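Local coordinates for protein peptidoglycan D,D-transpeptidase FtsI (PDB 6SYN) that probably cross-links peptidoglycan as a class B penicillin-binding protein, a serine D,D-transpeptidase of the periplasm whose active site takes up beta-lactams, at residues G266-K269 with E270-L274; L366-T369 with P370-A374; A497-G500 with G501-T505. All blocks are in the same frame, centred on the assembly; numbering follows the deposited sequence.

All three contacts are local, each made by one continuous run of chain, and they lie in series. Contact 1 is at the surface, its centre about 35 Å from the centre of the chain, where a beta turn joins helix 255-264 to strand 273-275. Contact 2 is buried, its centre about 10 Å from that of the chain, at the start of helix 370-381. Contact 3, partly buried, runs along the last helix, 492-505. Contacts 2 and 3 both pack on strand 471-478 of the five-stranded sheet, yet their nearest atoms stay about 10 Å apart. Side-chain oxygens bind backbone amides in contacts 1 and 2, whereas main-chain bonds and apolar side chains dominate contact 3.

Contact 1. Residues G266-K269 with E270-L274; sequences GVVK and ENSVL
The hydroxyl of Ser272 reaches back over the turn to the main chain of Lys269, and the two residues are bound twice. Ser272 OG accepts from Lys269 N at 2.7 Å, with a fairly straight N-H...O angle of 158°. With OG anti to the carbonyl carbon (chi1 -62°), the hydroxyl lies beside its own backbone N, on the side that faces Lys269 N. In the other direction Ser272 N donates to Lys269 O, also at 2.7 Å. This second bond closes a type I beta turn from Lys269 to Ser272, which reverses the chain between helix 255-264, ended by a Schellman motif at Gly266, and strand 273-275. Lys269 lays its CB alongside the hydroxyl, 3.6 Å from Ser272 OG, before the chain bends at its outer torsions and takes the ammonium group clear of Ser272. The carboxylate of Glu270, at the second position of the turn, has its partner elsewhere, OE2 being hydrogen-bonded to Thr411 OG1. On the apolar side Val268 and Leu274 cross at about a right angle, and one methyl from each makes the contact, Val268 CG1 to Leu274 CD1 at 3.8 Å. Val268 CG1 also lies 4.1 Å from Ser272 CB, while Val268 CB is near the serine hydroxyl. Both Val268 and Leu274 rest on Leu312 of helix 306-314, and Val297 of helix 297-303 touches Val268 and Ser272.

Contact 2. Residues L366-T369 with P370-A374; sequences LMVT and PLQLA
Thr369 and Gln372 exchange hydrogen bonds between side chain and backbone in both directions. Thr369 OG1 accepts from Gln372 N at 3.0 Å, the N-H...O angle of 147° showing a moderate bend. In return Gln372 OE1 accepts from Thr369 N at 3.1 Å, and here the amide N-H meets a lone pair in the carbonyl plane at a straighter 159°. A chi1 of 66° sets OG1 between the backbone N and the carbonyl carbon of Thr369, turned to the first amides of the helix, while Gln372 runs extended beyond CG to carry its amide group back past the threonine. The two side chains cross at about a right angle, with Gln372 CG 3.3 Å from Thr369 OG1. Together they form a capping box: Thr369 is the N-cap of helix 370-381, and the reciprocal bonds satisfy backbone N-H groups at the helix start in a buried part of the transpeptidase domain. The amide of Gln372 is also held at its other end, because NE2 donates to Lys332 O in a neighbouring loop. Among main-chain bonds, Leu373 N donates to Thr369 O at 3.1 Å, and Ala374 N donates to Pro370 O in the next step of the helix. Van der Waals contacts of carbon with the two capping oxygens complete the arrangement. Val368 approaches Gln372 OE1 through CA, at 3.3 Å, and through CB, at 3.7 Å; Leu371 CB lies 3.8 Å from Thr369 OG1. Beyond the cap, Pro370 packs on Thr206 and Val476, and Leu373 on Val474, where the helix lies against strands 204-211 and 471-478 of the central sheet.

Contact 3. Residues A497-G500 with G501-T505; sequences AIMG and GVLRT
Successive i to i+4 hydrogen bonds carry the backbone from Ala497-Gly500 into Gly501-Thr505 as one turn after another of alpha-helix 492-505. Val502 N to Ile498 O and Leu503 N to Met499 O both measure 3.0 Å, and Arg504 N donates to Gly500 O. At the glycine pair the bond from Gly501 N to Ala497 O is long, 3.4 Å, and weak, though nearly linear. This last helix of the chain, on the transpeptidase fold, packs against strand 471-478 and helix 183-199. Its buried side chains meet three and four residues apart. Met499 and Leu503 cross obliquely, CG against CD1 at 4.0 Å; with its CG anti to the backbone N (chi1 -167°) and bends farther out, Met499 turns its sulfur toward Val502, where SD stands 4.2 Å from CG1. The other branch of Val502, CG2, faces Ile498 CG2 at 4.2 Å. Phe471 touches both Met499 and Val502, Leu473 touches Ile498 and Met499, and Val189 of helix 183-199 adds to the packing of Ile498. On the outer side Arg504 lays CB and CG along Gly500 O, and its side chain also touches Tyr434. One residue on, Gly501 O accepts twice from Thr505, from the backbone N and from OG1, the hydroxyl coming from above the carbonyl plane at 2.7 Å from Gly501 O.

Contact 1. Residues G266-K269 with E270-L274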
ATOM      1  N   GLY A 266     -17.995  24.624 -16.270  1.00 13.83           N
ATOM      2  CA  GLY A 266     -18.042  26.097 -16.338  1.00 13.98           C
ATOM      3  C   GLY A 266     -18.694  26.708 -15.106  1.00 14.22           C
ATOM      4  O   GLY A 266     -19.140  27.867 -15.187  1.00 14.34           O
ATOM      5  N   VAL A 267     -18.739  25.965 -13.999  1.00 14.38           N
ATOM      6  CA  VAL A 267     -19.327  26.407 -12.701  1.00 14.55           C
ATOM      7  C   VAL A 267     -18.453  27.528 -12.122  1.00 14.74           C
ATOM      8  O   VAL A 267     -19.010  28.456 -11.492  1.00 14.51           O
ATOM      9  CB  VAL A 267     -19.460  25.207 -11.744  1.00 14.62           C
ATOM     10  CG1 VAL A 267     -19.558  25.617 -10.283  1.00 14.79           C
ATOM     11  CG2 VAL A 267     -20.634  24.327 -12.133  1.00 14.64           C
ATOM     12  N   VAL A 268     -17.137  27.437 -12.336  1.00 15.00           N
ATOM     13  CA  VAL A 268     -16.110  28.408 -11.848  1.00 15.28           C
ATOM     14  C   VAL A 268     -15.041  28.571 -12.934  1.00 15.74           C
ATOM     15  O   VAL A 268     -15.084  27.828 -13.939  1.00 15.49           O
ATOM     16  CB  VAL A 268     -15.462  27.959 -10.521  1.00 15.17           C
ATOM     17  CG1 VAL A 268     -16.371  28.193  -9.327  1.00 15.17           C
ATOM     18  CG2 VAL A 268     -15.006  26.507 -10.565  1.00 15.11           C
ATOM     19  N   LYS A 269     -14.121  29.511 -12.709  1.00 16.52           N
ATOM     20  CA  LYS A 269     -12.901  29.749 -13.522  1.00 17.24           C
ATOM     21  C   LYS A 269     -11.701  29.788 -12.565  1.00 17.50           C
ATOM     22  O   LYS A 269     -11.916  30.085 -11.378  1.00 17.45           O
ATOM     23  CB  LYS A 269     -13.101  31.035 -14.334  1.00 17.85           C
ATOM     24  CG  LYS A 269     -14.493  31.180 -14.944  1.00 18.38           C
ATOM     25  CD  LYS A 269     -14.606  32.164 -16.086  1.00 18.77           C
ATOM     26  CE  LYS A 269     -14.009  31.653 -17.380  1.00 19.13           C
ATOM     27  NZ  LYS A 269     -12.622  32.139 -17.566  1.00 19.44           N
ATOM     28  N   GLU A 270     -10.491  29.488 -13.050  1.00 17.98           N
ATOM     29  CA  GLU A 270      -9.259  29.354 -12.218  1.00 18.58           C
ATOM     30  C   GLU A 270      -9.259  30.369 -11.076  1.00 18.50           C
ATOM     31  O   GLU A 270      -9.009  29.967  -9.919  1.00 18.97           O
ATOM     32  CB  GLU A 270      -7.988  29.668 -13.001  1.00 19.11           C
ATOM     33  CG  GLU A 270      -7.610  28.637 -14.038  1.00 19.62           C
ATOM     34  CD  GLU A 270      -6.546  29.144 -14.997  1.00 19.97           C
ATOM     35  OE1 GLU A 270      -6.469  30.377 -15.186  1.00 20.23           O
ATOM     36  OE2 GLU A 270      -5.792  28.314 -15.541  1.00 20.61           O
ATOM     37  N   ASN A 271      -9.485  31.643 -11.412  1.00 17.94           N
ATOM     38  CA  ASN A 271      -9.236  32.803 -10.516  1.00 17.46           C
ATOM     39  C   ASN A 271     -10.537  33.189  -9.800  1.00 16.88           C
ATOM     40  O   ASN A 271     -10.547  34.264  -9.167  1.00 17.30           O
ATOM     41  CB  ASN A 271      -8.570  33.949 -11.290  1.00 17.76           C
ATOM     42  CG  ASN A 271      -7.054  33.884 -11.252  1.00 18.17           C
ATOM     43  OD1 ASN A 271      -6.415  34.553 -10.438  1.00 18.44           O
ATOM     44  ND2 ASN A 271      -6.460  33.073 -12.113  1.00 18.23           N
ATOM     45  N   SER A 272     -11.569  32.330  -9.841  1.00 16.07           N
ATOM     46  CA  SER A 272     -12.872  32.514  -9.142  1.00 15.62           C
ATOM     47  C   SER A 272     -12.685  32.499  -7.618  1.00 15.27           C
ATOM     48  O   SER A 272     -11.724  31.863  -7.147  1.00 15.51           O
ATOM     49  CB  SER A 272     -13.875  31.466  -9.549  1.00 15.64           C
ATOM     50  OG  SER A 272     -14.171  31.549 -10.935  1.00 15.70           O
ATOM     51  N   VAL A 273     -13.603  33.143  -6.890  1.00 14.87           N
ATOM     52  CA  VAL A 273     -13.569  33.320  -5.406  1.00 14.72           C
ATOM     53  C   VAL A 273     -14.958  33.007  -4.835  1.00 14.58           C
ATOM     54  O   VAL A 273     -15.914  33.734  -5.181  1.00 14.58           O
ATOM     55  CB  VAL A 273     -13.130  34.743  -5.007  1.00 14.85           C
ATOM     56  CG1 VAL A 273     -13.093  34.918  -3.494  1.00 14.92           C
ATOM     57  CG2 VAL A 273     -11.788  35.124  -5.615  1.00 14.89           C
ATOM     58  N   LEU A 274     -15.039  31.999  -3.958  1.00 14.39           N
ATOM     59  CA  LEU A 274     -16.289  31.483  -3.333  1.00 14.08           C
ATOM     60  C   LEU A 274     -16.352  31.909  -1.864  1.00 14.04           C
ATOM     61  O   LEU A 274     -15.301  31.887  -1.189  1.00 14.41           O
ATOM     62  CB  LEU A 274     -16.326  29.955  -3.461  1.00 13.92           C
ATOM     63  CG  LEU A 274     -16.986  29.412  -4.730  1.00 13.84           C
ATOM     64  CD1 LEU A 274     -16.280  29.918  -5.973  1.00 13.89           C
ATOM     65  CD2 LEU A 274     -17.016  27.893  -4.732  1.00 13.80           C
TER

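Contact 2. Residues L366-T369 with P370-A374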
ATOM      1  N   LEU A 366     -17.974   6.536  -0.363  1.00  8.48           N
ATOM      2  CA  LEU A 366     -17.297   5.532  -1.230  1.00  8.48           C
ATOM      3  C   LEU A 366     -16.068   4.990  -0.500  1.00  8.56           C
ATOM      4  O   LEU A 366     -15.500   5.713   0.335  1.00  8.55           O
ATOM      5  CB  LEU A 366     -16.909   6.157  -2.578  1.00  8.39           C
ATOM      6  CG  LEU A 366     -15.728   7.136  -2.591  1.00  8.31           C
ATOM      7  CD1 LEU A 366     -15.418   7.573  -4.016  1.00  8.32           C
ATOM      8  CD2 LEU A 366     -15.982   8.356  -1.719  1.00  8.21           C
ATOM      9  N   MET A 367     -15.669   3.768  -0.833  1.00  8.69           N
ATOM     10  CA  MET A 367     -14.517   3.081  -0.202  1.00  8.74           C
ATOM     11  C   MET A 367     -13.596   2.560  -1.309  1.00  8.43           C
ATOM     12  O   MET A 367     -14.095   1.935  -2.256  1.00  8.33           O
ATOM     13  CB  MET A 367     -15.012   1.953   0.707  1.00  9.06           C
ATOM     14  CG  MET A 367     -16.025   2.449   1.727  1.00  9.31           C
ATOM     15  SD  MET A 367     -16.066   1.472   3.250  1.00  9.75           S
ATOM     16  CE  MET A 367     -16.149   2.776   4.477  1.00  9.73           C
ATOM     17  N   VAL A 368     -12.307   2.875  -1.199  1.00  8.25           N
ATOM     18  CA  VAL A 368     -11.286   2.701  -2.272  1.00  8.13           C
ATOM     19  C   VAL A 368     -10.054   2.054  -1.640  1.00  8.08           C
ATOM     20  O   VAL A 368      -9.809   2.313  -0.440  1.00  7.96           O
ATOM     21  CB  VAL A 368     -10.944   4.054  -2.928  1.00  8.07           C
ATOM     22  CG1 VAL A 368     -12.201   4.831  -3.311  1.00  8.04           C
ATOM     23  CG2 VAL A 368     -10.047   4.903  -2.041  1.00  8.05           C
ATOM     24  N   THR A 369      -9.315   1.242  -2.402  1.00  8.04           N
ATOM     25  CA  THR A 369      -8.005   0.691  -1.963  1.00  8.01           C
ATOM     26  C   THR A 369      -6.969   1.803  -2.100  1.00  7.93           C
ATOM     27  O   THR A 369      -7.153   2.729  -2.891  1.00  8.02           O
ATOM     28  CB  THR A 369      -7.608  -0.582  -2.723  1.00  8.04           C
ATOM     29  OG1 THR A 369      -7.368  -0.249  -4.092  1.00  8.08           O
ATOM     30  CG2 THR A 369      -8.650  -1.675  -2.637  1.00  8.05           C
ATOM     31  N   PRO A 370      -5.895   1.796  -1.279  1.00  7.81           N
ATOM     32  CA  PRO A 370      -4.737   2.661  -1.520  1.00  7.71           C
ATOM     33  C   PRO A 370      -4.217   2.588  -2.965  1.00  7.59           C
ATOM     34  O   PRO A 370      -3.903   3.627  -3.524  1.00  7.62           O
ATOM     35  CB  PRO A 370      -3.719   2.117  -0.511  1.00  7.77           C
ATOM     36  CG  PRO A 370      -4.587   1.682   0.651  1.00  7.82           C
ATOM     37  CD  PRO A 370      -5.793   1.050  -0.015  1.00  7.80           C
ATOM     38  N   LEU A 371      -4.172   1.384  -3.545  1.00  7.42           N
ATOM     39  CA  LEU A 371      -3.746   1.162  -4.953  1.00  7.30           C
ATOM     40  C   LEU A 371      -4.676   1.931  -5.902  1.00  7.16           C
ATOM     41  O   LEU A 371      -4.161   2.531  -6.881  1.00  7.16           O
ATOM     42  CB  LEU A 371      -3.740  -0.338  -5.271  1.00  7.33           C
ATOM     43  CG  LEU A 371      -3.355  -0.687  -6.710  1.00  7.44           C
ATOM     44  CD1 LEU A 371      -1.983  -0.126  -7.066  1.00  7.46           C
ATOM     45  CD2 LEU A 371      -3.397  -2.189  -6.950  1.00  7.43           C
ATOM     46  N   GLN A 372      -5.986   1.927  -5.628  1.00  6.90           N
ATOM     47  CA  GLN A 372      -6.997   2.637  -6.453  1.00  6.80           C
ATOM     48  C   GLN A 372      -6.702   4.139  -6.420  1.00  6.77           C
ATOM     49  O   GLN A 372      -6.791   4.788  -7.484  1.00  6.63           O
ATOM     50  CB  GLN A 372      -8.413   2.327  -5.970  1.00  6.73           C
ATOM     51  CG  GLN A 372      -9.012   1.088  -6.616  1.00  6.67           C
ATOM     52  CD  GLN A 372     -10.455   0.904  -6.219  1.00  6.59           C
ATOM     53  OE1 GLN A 372     -10.815   1.075  -5.058  1.00  6.57           O
ATOM     54  NE2 GLN A 372     -11.289   0.559  -7.189  1.00  6.45           N
ATOM     55  N   LEU A 373      -6.331   4.651  -5.242  1.00  6.80           N
ATOM     56  CA  LEU A 373      -6.021   6.089  -5.004  1.00  6.77           C
ATOM     57  C   LEU A 373      -4.723   6.473  -5.731  1.00  6.63           C
ATOM     58  O   LEU A 373      -4.643   7.609  -6.228  1.00  6.47           O
ATOM     59  CB  LEU A 373      -5.923   6.332  -3.494  1.00  6.82           C
ATOM     60  CG  LEU A 373      -5.743   7.791  -3.069  1.00  6.92           C
ATOM     61  CD1 LEU A 373      -6.890   8.656  -3.572  1.00  6.94           C
ATOM     62  CD2 LEU A 373      -5.626   7.907  -1.553  1.00  6.96           C
ATOM     63  N   ALA A 374      -3.747   5.561  -5.785  1.00  6.56           N
ATOM     64  CA  ALA A 374      -2.450   5.763  -6.471  1.00  6.51           C
ATOM     65  C   ALA A 374      -2.704   5.945  -7.967  1.00  6.48           C
ATOM     66  O   ALA A 374      -2.069   6.824  -8.575  1.00  6.45           O
ATOM     67  CB  ALA A 374      -1.526   4.602  -6.206  1.00  6.49           C
TER

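Contact 3. Residues A497-G500 with G501-T505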
ATOM      1  N   ALA A 497       9.911  12.625   2.392  1.00  9.16           N
ATOM      2  CA  ALA A 497      11.061  11.710   2.565  1.00  9.19           C
ATOM      3  C   ALA A 497      11.104  10.684   1.424  1.00  9.24           C
ATOM      4  O   ALA A 497      12.202  10.465   0.875  1.00  9.29           O
ATOM      5  CB  ALA A 497      10.974  11.030   3.910  1.00  9.17           C
ATOM      6  N   ILE A 498       9.968  10.067   1.080  1.00  9.29           N
ATOM      7  CA  ILE A 498       9.912   8.977   0.056  1.00  9.30           C
ATOM      8  C   ILE A 498      10.118   9.583  -1.338  1.00  9.34           C
ATOM      9  O   ILE A 498      10.977   9.078  -2.070  1.00  9.42           O
ATOM     10  CB  ILE A 498       8.608   8.159   0.153  1.00  9.31           C
ATOM     11  CG1 ILE A 498       8.651   7.190   1.340  1.00  9.29           C
ATOM     12  CG2 ILE A 498       8.329   7.427  -1.155  1.00  9.35           C
ATOM     13  CD1 ILE A 498       7.375   6.414   1.575  1.00  9.25           C
ATOM     14  N   MET A 499       9.372  10.633  -1.687  1.00  9.47           N
ATOM     15  CA  MET A 499       9.419  11.247  -3.043  1.00  9.66           C
ATOM     16  C   MET A 499      10.801  11.865  -3.300  1.00  9.83           C
ATOM     17  O   MET A 499      11.261  11.793  -4.453  1.00  9.64           O
ATOM     18  CB  MET A 499       8.323  12.303  -3.222  1.00  9.60           C
ATOM     19  CG  MET A 499       8.139  12.733  -4.665  1.00  9.60           C
ATOM     20  SD  MET A 499       8.055  11.328  -5.819  1.00  9.59           S
ATOM     21  CE  MET A 499       6.280  11.159  -6.014  1.00  9.66           C
ATOM     22  N   GLY A 500      11.437  12.426  -2.264  1.00 10.19           N
ATOM     23  CA  GLY A 500      12.800  12.990  -2.323  1.00 10.45           C
ATOM     24  C   GLY A 500      13.812  11.962  -2.796  1.00 10.74           C
ATOM     25  O   GLY A 500      14.451  12.197  -3.834  1.00 10.60           O
ATOM     26  N   GLY A 501      13.953  10.859  -2.056  1.00 11.33           N
ATOM     27  CA  GLY A 501      14.849   9.737  -2.395  1.00 11.95           C
ATOM     28  C   GLY A 501      14.539   9.174  -3.773  1.00 12.49           C
ATOM     29  O   GLY A 501      15.484   8.979  -4.560  1.00 12.51           O
ATOM     30  N   VAL A 502      13.259   8.957  -4.078  1.00 13.17           N
ATOM     31  CA  VAL A 502      12.805   8.482  -5.417  1.00 13.83           C
ATOM     32  C   VAL A 502      13.435   9.377  -6.496  1.00 14.55           C
ATOM     33  O   VAL A 502      14.205   8.849  -7.317  1.00 14.50           O
ATOM     34  CB  VAL A 502      11.268   8.450  -5.515  1.00 13.78           C
ATOM     35  CG1 VAL A 502      10.797   8.317  -6.955  1.00 13.82           C
ATOM     36  CG2 VAL A 502      10.675   7.343  -4.653  1.00 13.64           C
ATOM     37  N   LEU A 503      13.130  10.680  -6.486  1.00 15.77           N
ATOM     38  CA  LEU A 503      13.583  11.657  -7.521  1.00 16.86           C
ATOM     39  C   LEU A 503      15.106  11.579  -7.689  1.00 18.29           C
ATOM     40  O   LEU A 503      15.575  11.670  -8.838  1.00 18.27           O
ATOM     41  CB  LEU A 503      13.151  13.072  -7.119  1.00 16.58           C
ATOM     42  CG  LEU A 503      11.666  13.372  -7.304  1.00 16.43           C
ATOM     43  CD1 LEU A 503      11.217  14.515  -6.411  1.00 16.15           C
ATOM     44  CD2 LEU A 503      11.357  13.675  -8.763  1.00 16.56           C
ATOM     45  N   ARG A 504      15.834  11.409  -6.581  1.00 20.17           N
ATOM     46  CA  ARG A 504      17.321  11.403  -6.538  1.00 21.67           C
ATOM     47  C   ARG A 504      17.862  10.048  -7.014  1.00 21.09           C
ATOM     48  O   ARG A 504      18.779  10.054  -7.860  1.00 21.10           O
ATOM     49  CB  ARG A 504      17.818  11.758  -5.131  1.00 23.50           C
ATOM     50  CG  ARG A 504      17.797  13.251  -4.829  1.00 25.34           C
ATOM     51  CD  ARG A 504      18.561  14.068  -5.859  1.00 26.98           C
ATOM     52  NE  ARG A 504      18.648  15.523  -5.720  1.00 28.43           N
ATOM     53  CZ  ARG A 504      18.193  16.289  -4.722  1.00 30.49           C
ATOM     54  NH1 ARG A 504      18.375  17.599  -4.791  1.00 31.69           N
ATOM     55  NH2 ARG A 504      17.561  15.795  -3.669  1.00 30.95           N
ATOM     56  N   THR A 505      17.328   8.939  -6.497  1.00 20.31           N
ATOM     57  CA  THR A 505      17.662   7.562  -6.950  1.00 20.11           C
ATOM     58  C   THR A 505      17.519   7.483  -8.473  1.00 20.03           C
ATOM     59  O   THR A 505      18.447   6.997  -9.133  1.00 19.81           O
ATOM     60  CB  THR A 505      16.751   6.507  -6.309  1.00 20.24           C
ATOM     61  OG1 THR A 505      16.823   6.612  -4.887  1.00 19.93           O
ATOM     62  CG2 THR A 505      17.110   5.099  -6.734  1.00 20.36           C
TER